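Uncharacterized protein (Legionella longbeachae NSW150, PDB 4JZA) probably hydrolyses the 3-phosphate of phosphatidylinositol 3-phosphate, and so may act on host lipids during Legionella infection. Local coordinates at residues E688-K693 against E796-T801; K74-A79 against A683-E688; K54-L59 against A79-C84; D696-L701 against E738-P743. All blocks are in the same frame, centred on the assembly; numbering follows the deposited sequence.

Contact 1: residues E688-K693 against E796-T801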
loop_
_atom_site.group_PDB
_atom_site.type_symbol
_atom_site.label_atom_id
_atom_site.label_comp_id
_atom_site.label_asym_id
_atom_site.label_seq_id
_atom_site.Cartn_x
_atom_site.Cartn_y
_atom_site.Cartn_z
ATOM N N GLU A 688 -3.609 -7.067 37.622
ATOM C CA GLU A 688 -4.152 -6.594 38.867
ATOM C C GLU A 688 -3.389 -7.159 40.071
ATOM O O GLU A 688 -3.017 -6.450 41.004
ATOM C CB GLU A 688 -5.627 -6.968 38.942
ATOM C CG GLU A 688 -6.426 -6.074 39.881
ATOM C CD GLU A 688 -7.688 -6.747 40.444
ATOM O OE1 GLU A 688 -8.348 -6.186 41.358
ATOM O OE2 GLU A 688 -8.040 -7.842 39.971
ATOM N N SER A 689 -3.168 -8.461 40.055
ATOM C CA SER A 689 -2.625 -9.109 41.221
ATOM C C SER A 689 -1.238 -8.520 41.516
ATOM O O SER A 689 -0.944 -8.151 42.666
ATOM C CB SER A 689 -2.612 -10.641 41.059
ATOM O OG SER A 689 -1.792 -11.239 42.074
ATOM N N ASN A 690 -0.396 -8.418 40.491
ATOM C CA ASN A 690 0.952 -7.864 40.673
ATOM C C ASN A 690 0.995 -6.395 41.011
ATOM O O ASN A 690 1.745 -5.978 41.921
ATOM C CB ASN A 690 1.812 -8.119 39.465
ATOM C CG ASN A 690 2.354 -9.520 39.470
ATOM O OD1 ASN A 690 2.450 -10.140 40.530
ATOM N ND2 ASN A 690 2.665 -10.051 38.307
ATOM N N CYS A 691 0.184 -5.599 40.321
ATOM C CA CYS A 691 0.167 -4.176 40.607
ATOM C C CYS A 691 -0.186 -3.940 42.061
ATOM O O CYS A 691 0.415 -3.031 42.683
ATOM C CB CYS A 691 -0.772 -3.408 39.666
ATOM S SG CYS A 691 -0.057 -3.255 38.024
ATOM N N THR A 692 -1.114 -4.762 42.598
ATOM C CA THR A 692 -1.545 -4.622 43.994
ATOM C C THR A 692 -0.426 -4.941 44.985
ATOM O O THR A 692 -0.250 -4.232 45.969
ATOM C CB THR A 692 -2.816 -5.443 44.285
ATOM O OG1 THR A 692 -3.901 -4.863 43.551
ATOM C CG2 THR A 692 -3.198 -5.392 45.760
ATOM N N LYS A 693 0.346 -5.981 44.706
ATOM C CA LYS A 693 1.480 -6.344 45.558
ATOM C C LYS A 693 2.487 -5.230 45.571
ATOM O O LYS A 693 2.982 -4.854 46.623
ATOM C CB LYS A 693 2.173 -7.640 45.083
ATOM C CG LYS A 693 1.295 -8.884 45.039
ATOM C CD LYS A 693 2.057 -10.101 44.544
ATOM C CE LYS A 693 1.109 -11.239 44.257
ATOM N NZ LYS A 693 1.809 -12.499 44.596
ATOM N N GLU A 796 8.419 -12.653 38.804
ATOM C CA GLU A 796 9.626 -12.913 39.552
ATOM C C GLU A 796 10.297 -11.630 40.012
ATOM O O GLU A 796 10.862 -11.581 41.120
ATOM C CB GLU A 796 10.596 -13.809 38.747
ATOM C CG GLU A 796 10.183 -15.298 38.772
ATOM C CD GLU A 796 10.659 -16.158 37.567
ATOM O OE1 GLU A 796 11.128 -15.587 36.531
ATOM O OE2 GLU A 796 10.558 -17.429 37.677
ATOM N N ILE A 797 10.237 -10.588 39.186
ATOM C CA ILE A 797 10.735 -9.264 39.584
ATOM C C ILE A 797 9.844 -8.661 40.644
ATOM O O ILE A 797 10.331 -7.992 41.550
ATOM C CB ILE A 797 10.816 -8.271 38.442
ATOM C CG1 ILE A 797 11.764 -8.766 37.350
ATOM C CG2 ILE A 797 11.350 -6.938 38.953
ATOM C CD1 ILE A 797 11.846 -7.858 36.122
ATOM N N VAL A 798 8.545 -8.861 40.527
ATOM C CA VAL A 798 7.642 -8.424 41.576
ATOM C C VAL A 798 8.069 -9.062 42.914
ATOM O O VAL A 798 8.244 -8.354 43.918
ATOM C CB VAL A 798 6.187 -8.777 41.246
ATOM C CG1 VAL A 798 5.265 -8.568 42.443
ATOM C CG2 VAL A 798 5.716 -7.938 40.102
ATOM N N SER A 799 8.224 -10.379 42.912
ATOM C CA SER A 799 8.654 -11.132 44.097
ATOM C C SER A 799 9.864 -10.468 44.781
ATOM O O SER A 799 9.835 -10.138 45.970
ATOM C CB SER A 799 9.036 -12.562 43.702
ATOM O OG SER A 799 8.693 -13.466 44.730
ATOM N N THR A 800 10.911 -10.246 44.002
ATOM C CA THR A 800 12.149 -9.690 44.514
ATOM C C THR A 800 12.001 -8.257 45.018
ATOM O O THR A 800 12.546 -7.855 46.053
ATOM C CB THR A 800 13.157 -9.655 43.373
ATOM O OG1 THR A 800 13.246 -10.941 42.791
ATOM C CG2 THR A 800 14.544 -9.229 43.830
ATOM N N THR A 801 11.275 -7.475 44.250
ATOM C CA THR A 801 11.034 -6.093 44.591
ATOM C C THR A 801 10.224 -6.014 45.890
ATOM O O THR A 801 10.577 -5.225 46.764
ATOM C CB THR A 801 10.259 -5.392 43.464
ATOM O OG1 THR A 801 11.009 -5.429 42.238
ATOM C CG2 THR A 801 9.939 -3.957 43.864
#

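Contact 2: residues K74-A79 against A683-E688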
loop_
_atom_site.group_PDB
_atom_site.type_symbol
_atom_site.label_atom_id
_atom_site.label_comp_id
_atom_site.label_asym_id
_atom_site.label_seq_id
_atom_site.Cartn_x
_atom_site.Cartn_y
_atom_site.Cartn_z
ATOM N N LYS A 74 3.865 -10.413 22.889
ATOM C CA LYS A 74 2.880 -10.471 21.852
ATOM C C LYS A 74 1.478 -10.505 22.453
ATOM O O LYS A 74 0.568 -9.808 22.011
ATOM C CB LYS A 74 3.111 -11.694 20.989
ATOM C CG LYS A 74 4.373 -11.610 20.141
ATOM C CD LYS A 74 4.440 -12.784 19.177
ATOM C CE LYS A 74 5.874 -13.059 18.743
ATOM N NZ LYS A 74 5.926 -13.583 17.349
ATOM N N GLN A 75 1.297 -11.294 23.481
ATOM C CA GLN A 75 -0.024 -11.398 24.006
ATOM C C GLN A 75 -0.516 -10.034 24.583
ATOM O O GLN A 75 -1.653 -9.609 24.361
ATOM C CB GLN A 75 -0.038 -12.575 24.949
ATOM C CG GLN A 75 -1.117 -12.584 25.983
ATOM C CD GLN A 75 -0.681 -13.365 27.229
ATOM O OE1 GLN A 75 0.524 -13.672 27.450
ATOM N NE2 GLN A 75 -1.665 -13.670 28.071
ATOM N N THR A 76 0.345 -9.293 25.261
ATOM C CA THR A 76 -0.067 -7.990 25.739
ATOM C C THR A 76 -0.414 -7.045 24.574
ATOM O O THR A 76 -1.420 -6.345 24.664
ATOM C CB THR A 76 0.998 -7.337 26.610
ATOM O OG1 THR A 76 1.171 -8.073 27.839
ATOM C CG2 THR A 76 0.591 -5.908 26.936
ATOM N N LEU A 77 0.395 -7.015 23.507
ATOM C CA LEU A 77 0.085 -6.167 22.357
ATOM C C LEU A 77 -1.237 -6.475 21.706
ATOM O O LEU A 77 -2.070 -5.596 21.452
ATOM C CB LEU A 77 1.150 -6.300 21.294
ATOM C CG LEU A 77 2.532 -5.860 21.801
ATOM C CD1 LEU A 77 3.536 -5.623 20.688
ATOM C CD2 LEU A 77 2.447 -4.610 22.651
ATOM N N LYS A 78 -1.465 -7.739 21.444
ATOM C CA LYS A 78 -2.695 -8.149 20.810
ATOM C C LYS A 78 -3.880 -7.842 21.697
ATOM O O LYS A 78 -4.930 -7.477 21.225
ATOM C CB LYS A 78 -2.655 -9.638 20.505
ATOM C CG LYS A 78 -1.752 -10.017 19.361
ATOM C CD LYS A 78 -1.602 -11.527 19.313
ATOM C CE LYS A 78 -0.937 -11.905 18.004
ATOM N NZ LYS A 78 -0.638 -13.355 17.845
ATOM N N ALA A 79 -3.759 -8.028 22.985
ATOM C CA ALA A 79 -4.896 -7.684 23.822
ATOM C C ALA A 79 -5.163 -6.165 23.711
ATOM O O ALA A 79 -6.330 -5.760 23.622
ATOM C CB ALA A 79 -4.691 -8.124 25.268
ATOM N N ALA A 683 1.944 -1.694 32.839
ATOM C CA ALA A 683 1.058 -1.928 33.958
ATOM C C ALA A 683 0.016 -2.976 33.621
ATOM O O ALA A 683 -0.434 -3.691 34.499
ATOM C CB ALA A 683 0.394 -0.653 34.408
ATOM N N ARG A 684 -0.411 -3.022 32.375
ATOM C CA ARG A 684 -1.452 -3.963 31.991
ATOM C C ARG A 684 -0.860 -5.373 31.939
ATOM O O ARG A 684 -1.477 -6.320 32.416
ATOM C CB ARG A 684 -2.163 -3.544 30.686
ATOM C CG ARG A 684 -3.541 -2.939 30.952
ATOM C CD ARG A 684 -3.769 -1.567 30.326
ATOM N NE ARG A 684 -4.548 -1.695 29.103
ATOM C CZ ARG A 684 -5.226 -0.708 28.533
ATOM N NH1 ARG A 684 -5.228 0.523 29.044
ATOM N NH2 ARG A 684 -5.900 -0.964 27.427
ATOM N N GLN A 685 0.353 -5.496 31.430
ATOM C CA GLN A 685 1.055 -6.766 31.512
ATOM C C GLN A 685 1.325 -7.254 32.967
ATOM O O GLN A 685 1.208 -8.431 33.237
ATOM C CB GLN A 685 2.356 -6.708 30.726
ATOM C CG GLN A 685 3.053 -8.021 30.612
ATOM C CD GLN A 685 4.139 -8.004 29.560
ATOM O OE1 GLN A 685 5.199 -8.415 29.794
ATOM N NE2 GLN A 685 3.932 -7.432 28.498
ATOM N N LEU A 686 1.638 -6.357 33.897
ATOM C CA LEU A 686 1.718 -6.741 35.308
ATOM C C LEU A 686 0.399 -7.344 35.814
ATOM O O LEU A 686 0.378 -8.339 36.532
ATOM C CB LEU A 686 2.111 -5.535 36.162
ATOM C CG LEU A 686 3.617 -5.302 36.064
ATOM C CD1 LEU A 686 4.037 -3.897 36.461
ATOM C CD2 LEU A 686 4.393 -6.319 36.889
ATOM N N GLY A 687 -0.709 -6.728 35.447
ATOM C CA GLY A 687 -2.029 -7.216 35.839
ATOM C C GLY A 687 -2.354 -6.840 37.260
ATOM O O GLY A 687 -1.489 -6.386 38.015
ATOM N N GLU A 688 -3.609 -7.067 37.622
ATOM C CA GLU A 688 -4.152 -6.594 38.867
ATOM C C GLU A 688 -3.389 -7.159 40.071
ATOM O O GLU A 688 -3.017 -6.450 41.004
ATOM C CB GLU A 688 -5.627 -6.968 38.942
ATOM C CG GLU A 688 -6.426 -6.074 39.881
ATOM C CD GLU A 688 -7.688 -6.747 40.444
ATOM O OE1 GLU A 688 -8.348 -6.186 41.358
ATOM O OE2 GLU A 688 -8.040 -7.842 39.971
#

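Contact 3: residues K54-L59 against A79-C84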
loop_
_atom_site.group_PDB
_atom_site.type_symbol
_atom_site.label_atom_id
_atom_site.label_comp_id
_atom_site.label_asym_id
_atom_site.label_seq_id
_atom_site.Cartn_x
_atom_site.Cartn_y
_atom_site.Cartn_z
ATOM N N LYS A 54 -6.764 -6.649 11.506
ATOM C CA LYS A 54 -6.107 -7.811 10.888
ATOM C C LYS A 54 -4.716 -7.482 10.340
ATOM O O LYS A 54 -3.852 -8.327 10.356
ATOM C CB LYS A 54 -6.934 -8.393 9.757
ATOM C CG LYS A 54 -8.050 -9.312 10.221
ATOM C CD LYS A 54 -9.145 -9.404 9.169
ATOM C CE LYS A 54 -10.347 -10.111 9.751
ATOM N NZ LYS A 54 -11.596 -9.624 9.125
ATOM N N ALA A 55 -4.463 -6.269 9.882
ATOM C CA ALA A 55 -3.132 -5.990 9.406
ATOM C C ALA A 55 -2.111 -5.955 10.526
ATOM O O ALA A 55 -0.935 -6.300 10.315
ATOM C CB ALA A 55 -3.088 -4.694 8.628
ATOM N N PHE A 56 -2.529 -5.491 11.702
ATOM C CA PHE A 56 -1.624 -5.585 12.859
ATOM C C PHE A 56 -1.264 -7.040 13.147
ATOM O O PHE A 56 -0.087 -7.340 13.359
ATOM C CB PHE A 56 -2.176 -4.953 14.132
ATOM C CG PHE A 56 -1.231 -5.016 15.300
ATOM C CD1 PHE A 56 -0.061 -5.658 15.245
ATOM C CD2 PHE A 56 -1.504 -4.372 16.405
ATOM C CE1 PHE A 56 0.801 -5.705 16.314
ATOM C CE2 PHE A 56 -0.627 -4.384 17.469
ATOM C CZ PHE A 56 0.512 -5.062 17.423
ATOM N N TYR A 57 -2.263 -7.922 13.157
ATOM C CA TYR A 57 -2.022 -9.323 13.390
ATOM C C TYR A 57 -1.103 -9.911 12.341
ATOM O O TYR A 57 -0.180 -10.644 12.685
ATOM C CB TYR A 57 -3.314 -10.127 13.463
ATOM C CG TYR A 57 -3.933 -10.089 14.828
ATOM C CD1 TYR A 57 -4.435 -8.911 15.341
ATOM C CD2 TYR A 57 -3.991 -11.231 15.623
ATOM C CE1 TYR A 57 -5.014 -8.859 16.596
ATOM C CE2 TYR A 57 -4.566 -11.197 16.888
ATOM C CZ TYR A 57 -5.089 -10.005 17.367
ATOM O OH TYR A 57 -5.683 -9.945 18.626
ATOM N N PHE A 58 -1.299 -9.583 11.072
ATOM C CA PHE A 58 -0.371 -10.086 10.081
ATOM C C PHE A 58 1.048 -9.669 10.418
ATOM O O PHE A 58 2.008 -10.432 10.256
ATOM C CB PHE A 58 -0.712 -9.531 8.723
ATOM C CG PHE A 58 0.073 -10.147 7.609
ATOM C CD1 PHE A 58 1.279 -9.616 7.242
ATOM C CD2 PHE A 58 -0.421 -11.238 6.929
ATOM C CE1 PHE A 58 2.001 -10.170 6.245
ATOM C CE2 PHE A 58 0.295 -11.809 5.912
ATOM C CZ PHE A 58 1.507 -11.268 5.572
ATOM N N LEU A 59 1.187 -8.432 10.846
ATOM C CA LEU A 59 2.495 -7.825 11.088
ATOM C C LEU A 59 3.204 -8.559 12.197
ATOM O O LEU A 59 4.388 -8.906 12.087
ATOM C CB LEU A 59 2.303 -6.343 11.431
ATOM C CG LEU A 59 3.536 -5.544 11.793
ATOM C CD1 LEU A 59 4.576 -5.501 10.693
ATOM C CD2 LEU A 59 3.097 -4.148 12.207
ATOM N N ALA A 79 -3.759 -8.028 22.985
ATOM C CA ALA A 79 -4.896 -7.684 23.822
ATOM C C ALA A 79 -5.163 -6.165 23.711
ATOM O O ALA A 79 -6.330 -5.760 23.622
ATOM C CB ALA A 79 -4.691 -8.124 25.268
ATOM N N TYR A 80 -4.110 -5.346 23.675
ATOM C CA TYR A 80 -4.284 -3.877 23.603
ATOM C C TYR A 80 -4.953 -3.458 22.307
ATOM O O TYR A 80 -5.881 -2.681 22.264
ATOM C CB TYR A 80 -2.940 -3.134 23.758
ATOM C CG TYR A 80 -3.025 -1.638 23.542
ATOM C CD1 TYR A 80 -3.684 -0.824 24.440
ATOM C CD2 TYR A 80 -2.425 -1.039 22.438
ATOM C CE1 TYR A 80 -3.763 0.541 24.246
ATOM C CE2 TYR A 80 -2.492 0.328 22.229
ATOM C CZ TYR A 80 -3.173 1.116 23.135
ATOM O OH TYR A 80 -3.281 2.487 22.937
ATOM N N VAL A 81 -4.489 -4.025 21.240
ATOM C CA VAL A 81 -5.092 -3.802 19.948
ATOM C C VAL A 81 -6.502 -4.270 19.842
ATOM O O VAL A 81 -7.306 -3.587 19.257
ATOM C CB VAL A 81 -4.212 -4.451 18.920
ATOM C CG1 VAL A 81 -4.941 -4.669 17.644
ATOM C CG2 VAL A 81 -3.065 -3.500 18.741
ATOM N N ASP A 82 -6.813 -5.411 20.429
ATOM C CA ASP A 82 -8.195 -5.840 20.568
ATOM C C ASP A 82 -9.065 -4.875 21.350
ATOM O O ASP A 82 -10.252 -4.703 20.994
ATOM C CB ASP A 82 -8.296 -7.233 21.192
ATOM C CG ASP A 82 -7.792 -8.349 20.255
ATOM O OD1 ASP A 82 -7.547 -8.138 19.065
ATOM O OD2 ASP A 82 -7.652 -9.477 20.681
ATOM N N GLU A 83 -8.527 -4.230 22.387
ATOM C CA GLU A 83 -9.358 -3.305 23.145
ATOM C C GLU A 83 -9.584 -2.062 22.326
ATOM O O GLU A 83 -10.692 -1.516 22.367
ATOM C CB GLU A 83 -8.808 -2.961 24.535
ATOM C CG GLU A 83 -9.107 -4.047 25.573
ATOM C CD GLU A 83 -8.633 -3.693 27.001
ATOM O OE1 GLU A 83 -9.085 -2.615 27.490
ATOM O OE2 GLU A 83 -7.833 -4.482 27.626
ATOM N N CYS A 84 -8.554 -1.614 21.592
ATOM C CA CYS A 84 -8.674 -0.393 20.779
ATOM C C CYS A 84 -9.776 -0.603 19.759
ATOM O O CYS A 84 -10.534 0.312 19.448
ATOM C CB CYS A 84 -7.386 -0.074 20.033
ATOM S SG CYS A 84 -5.984 0.415 21.055
#

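Contact 4: residues D696-L701 against E738-P743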
loop_
_atom_site.group_PDB
_atom_site.type_symbol
_atom_site.label_atom_id
_atom_site.label_comp_id
_atom_site.label_asym_id
_atom_site.label_seq_id
_atom_site.Cartn_x
_atom_site.Cartn_y
_atom_site.Cartn_z
ATOM N N ASP A 696 0.850 -2.168 47.456
ATOM C CA ASP A 696 0.876 -2.289 48.927
ATOM C C ASP A 696 2.296 -2.133 49.528
ATOM O O ASP A 696 2.515 -1.334 50.446
ATOM C CB ASP A 696 0.210 -3.619 49.392
ATOM C CG ASP A 696 -1.265 -3.704 48.980
ATOM O OD1 ASP A 696 -1.941 -2.641 48.846
ATOM O OD2 ASP A 696 -1.738 -4.834 48.748
ATOM N N ALA A 697 3.248 -2.915 49.029
ATOM C CA ALA A 697 4.648 -2.802 49.475
ATOM C C ALA A 697 5.174 -1.375 49.364
ATOM O O ALA A 697 5.732 -0.860 50.290
ATOM C CB ALA A 697 5.554 -3.762 48.695
ATOM N N LEU A 698 4.951 -0.727 48.247
ATOM C CA LEU A 698 5.356 0.667 48.104
ATOM C C LEU A 698 4.653 1.651 49.040
ATOM O O LEU A 698 5.293 2.602 49.541
ATOM C CB LEU A 698 5.195 1.105 46.674
ATOM C CG LEU A 698 5.851 2.417 46.290
ATOM C CD1 LEU A 698 7.329 2.518 46.635
ATOM C CD2 LEU A 698 5.618 2.619 44.787
ATOM N N HIS A 699 3.367 1.406 49.303
ATOM C CA HIS A 699 2.591 2.262 50.172
ATOM C C HIS A 699 3.279 2.291 51.509
ATOM O O HIS A 699 3.468 3.352 52.076
ATOM C CB HIS A 699 1.142 1.792 50.292
ATOM C CG HIS A 699 0.241 2.772 50.969
ATOM N ND1 HIS A 699 0.003 2.745 52.331
ATOM C CD2 HIS A 699 -0.476 3.807 50.484
ATOM C CE1 HIS A 699 -0.824 3.721 52.653
ATOM N NE2 HIS A 699 -1.126 4.382 51.552
ATOM N N SER A 700 3.664 1.144 52.046
ATOM C CA SER A 700 4.271 1.159 53.383
ATOM C C SER A 700 5.603 1.828 53.343
ATOM O O SER A 700 5.879 2.708 54.158
ATOM C CB SER A 700 4.462 -0.227 53.945
ATOM O OG SER A 700 3.428 -1.056 53.516
ATOM N N LEU A 701 6.428 1.419 52.385
ATOM C CA LEU A 701 7.797 1.950 52.294
ATOM C C LEU A 701 7.866 3.493 52.095
ATOM O O LEU A 701 8.601 4.194 52.794
ATOM C CB LEU A 701 8.556 1.232 51.171
ATOM C CG LEU A 701 9.978 1.721 50.893
ATOM C CD1 LEU A 701 10.782 1.646 52.157
ATOM C CD2 LEU A 701 10.678 0.910 49.849
ATOM N N GLU A 738 2.030 11.939 46.405
ATOM C CA GLU A 738 0.858 12.655 45.896
ATOM C C GLU A 738 -0.111 11.687 45.212
ATOM O O GLU A 738 -1.316 11.792 45.385
ATOM C CB GLU A 738 1.243 13.779 44.914
ATOM C CG GLU A 738 1.450 15.205 45.462
ATOM C CD GLU A 738 0.283 15.774 46.268
ATOM O OE1 GLU A 738 -0.328 16.754 45.793
ATOM O OE2 GLU A 738 -0.019 15.290 47.380
ATOM N N LEU A 739 0.417 10.738 44.458
ATOM C CA LEU A 739 -0.407 9.824 43.699
ATOM C C LEU A 739 -1.081 8.828 44.594
ATOM O O LEU A 739 -2.143 8.317 44.238
ATOM C CB LEU A 739 0.421 9.055 42.687
ATOM C CG LEU A 739 0.733 9.829 41.401
ATOM C CD1 LEU A 739 1.849 9.174 40.573
ATOM C CD2 LEU A 739 -0.523 9.983 40.557
HETATM N N MSE A 740 -0.461 8.540 45.736
HETATM C CA MSE A 740 -0.965 7.561 46.686
HETATM C C MSE A 740 -1.823 8.188 47.732
HETATM O O MSE A 740 -2.274 7.483 48.619
HETATM C CB MSE A 740 0.208 6.824 47.364
HETATM C CG MSE A 740 0.653 5.792 46.354
HETATM SE SE MSE A 740 2.358 4.897 46.706
HETATM C CE MSE A 740 1.480 3.184 47.034
ATOM N N LEU A 741 -2.086 9.493 47.661
ATOM C CA LEU A 741 -2.804 10.154 48.756
ATOM C C LEU A 741 -4.300 9.765 48.771
ATOM O O LEU A 741 -4.821 9.501 49.838
ATOM C CB LEU A 741 -2.575 11.678 48.754
ATOM C CG LEU A 741 -2.087 12.259 50.105
ATOM C CD1 LEU A 741 -0.970 13.277 49.894
ATOM C CD2 LEU A 741 -3.219 12.882 50.925
ATOM N N SER A 742 -4.978 9.720 47.612
ATOM C CA SER A 742 -6.325 9.097 47.510
ATOM C C SER A 742 -6.221 7.610 47.846
ATOM O O SER A 742 -5.198 7.007 47.568
ATOM C CB SER A 742 -6.902 9.221 46.094
ATOM O OG SER A 742 -7.500 10.476 45.875
ATOM N N PRO A 743 -7.266 7.003 48.444
ATOM C CA PRO A 743 -7.203 5.528 48.562
ATOM C C PRO A 743 -7.677 4.864 47.254
ATOM O O PRO A 743 -8.494 5.446 46.527
ATOM C CB PRO A 743 -8.129 5.208 49.759
ATOM C CG PRO A 743 -8.737 6.522 50.188
ATOM C CD PRO A 743 -8.459 7.549 49.117
#

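Contact 1: residues E688-K693 against E796-T801
Val798 meets Asn690 and Lys693, and its two methyls divide the work. Val798 CG2 faces the root of the amide side chain, 3.8 Å from Asn690 CG and 4.0 Å from Asn690 CB. Val798 CG1 stands near the oxygen end, 3.7 Å from Asn690 OD1, and also meets the lysine chain, at 4.1 Å from Lys693 CD. The branching explains this split: with chi1 at 169°, Val798 CG1 lies anti to the backbone N while CG2 lies beside it, which sets CG2 against the amide root and brings CG1 near both Asn690 OD1 and the lysine chain. Lys693 runs roughly at right angles to the valine and touches it with its aliphatic part.

The amide of Asn690 is positioned from outside this pair. Its ND2 hydrogen-bonds Ser795 OG, one residue ahead of 796-801, and makes a weak bond to Leu686 O in its own helix. Leu686 and Leu694, of the same helix as Asn690, and Phe784 from a loop also touch Val798, a hydrophobic setting in which the valine is buried although Lys693 is exposed. Further out, Thr692 OG1 pairs with Asn749.

Helices 676-702 and 794-817 of the C-terminal domain are thus joined here by van der Waals contact over 121 Å², with no hydrogen bond between the two segments. A directional bond is supplied next to it by Asn690 ND2 and Ser795 OG. Methyls laid against an amide and an aliphatic lysine stem imply a dispersive, non-directional contact beside that one polar bond.

Contact 2: residues K74-A79 against A683-E688
Thr76 and Gln685 meet side chain to side chain, the glutamine chain passing at about a right angle across the threonine. The van der Waals part is carried by the stem of Gln685: CB and CG each lie 3.4 Å from Thr76 OG1. That stem is extended beyond CG, and chi1 at -173° turns CG away from the backbone N, which sends the chain out to the neighbouring helix. Thr76 CA and Gln685 CA are 6.0 Å apart, the nearest pair of the two segments.

In the fold, this is where helix 74-87, near the N-terminus, touches helix 676-702 of the C-terminal region, across more than 600 residues of sequence. Helix 676-702 is kinked just beyond the contact, at Glu688 and Ser689, next to Gly687 with its positive phi of 79°. Side-chain packing extends the contact: Leu77 touches Leu681, and Gln685 touches Leu72 and Phe794.

Among polar interactions, Thr73 OG1 accepts from Thr76 N at the start of helix 74-87, close to the touching threonine. Ionic partners lie on the flanks: Lys78 forms a salt bridge with Asp61, and Arg684 reaches Glu83 in a long, weak ion pair.

Contact 3: residues K54-L59 against A79-C84
Tyr57 and Asp82 bridge the two arms of an antiparallel helical hairpin. The phenol OH of Tyr57 donates to Asp82 OD1 at 2.6 Å, meeting that oxygen on its syn side but 30° out of the carboxylate plane. Asp82 OD1 lies at the edge of the tyrosine ring, near its plane, and the ring and carboxylate planes are 10° apart. The same oxygen has a second donor, His53 NE2, whose ring also meets that of Tyr57; two bonds on one oxygen would probably favour the charged form of the acid.

The hairpin consists of helices 41-62 and 74-87, whose short segments here run at 171° with their axes 10.8 Å apart. Helices 95-116 and 122-140 pack around it, with Phe56 and Tyr80 both reaching Leu112 and Ala55 reaching Leu129.

Next to the polar bridge, Val81 points toward helix 41-62. Val81 CG1 is 4.3 Å from Tyr57 CE1, approaching that ring obliquely. Phe56, its CG anti to the backbone N, also faces Val81, although their modelled approach is too doubtful to measure. Tyr80, beside Val81 in the same helix, touches Leu677 and Leu681 of helix 676-702.

Contact 4: residues D696-L701 against E738-P743
Met740, a selenomethionine, drives its terminal methyl into the side of the helix at His699 and Leu698. This is the tight part: Met740 CE lies 3.4 Å from His699 N, 3.5 Å from His699 CA and 3.6 Å from His699 CB, so one methyl touches backbone and side-chain root together. On the leucine it reaches less closely, with Met740 CE 4.3 Å from Leu698 CB. The chain gets there by a bend at its last torsion, chi3 112°, after an extended stretch about CB-CG. Met740 supplies 93 Å² of the 167 Å² buried between the two segments, more than any other residue.

The fold here is the helical C-terminal domain, in which helix 731-740 comes up against helix 676-702. Leu698 belongs to the inner side: besides the methionine it touches Val777 and Leu781 of helix 772-782 and Trp805 of helix 794-817, so the selenomethionine adds one more apolar neighbour to that layer. Leu739 packs onto helix 748-761.

The outer side is looser. His699 is exposed, and its CG stands anti to the backbone N (chi1 -169°). The methyl lies at the edge of the imidazole, near its plane, where Met740 CE is 4.0 Å from His699 CD2. No hydrogen bond spans the two segments. Beyond Met740 the chain becomes exposed through Leu741, Ser742 and a poorly ordered Pro743; there Ser742 O hydrogen-bonds Arg752 of helix 748-761.

Helix 676-702 links three of the four sites: contact 2 at 683-688, contact 1 at 688-693 and contact 4 at 696-701 follow one another along it, with centres 14 Å (contacts 2 and 1) and 15 Å (contacts 1 and 4) apart. Contacts 2 and 3, centres 13 Å apart, share Ala79 and helix 74-87, whereas the centres of contacts 3 and 4 are 34 Å apart. Along the chain, the segments of contacts 2 and 3 alternate, and contact 4 falls between the two segments of contact 1. Contacts 1 and 4 are internal to the C-terminal domain; contact 2 connects its long helix to the N-terminal hairpin of contact 3, giving a row of contacts along helix 676-702 that leads from the hairpin into that domain.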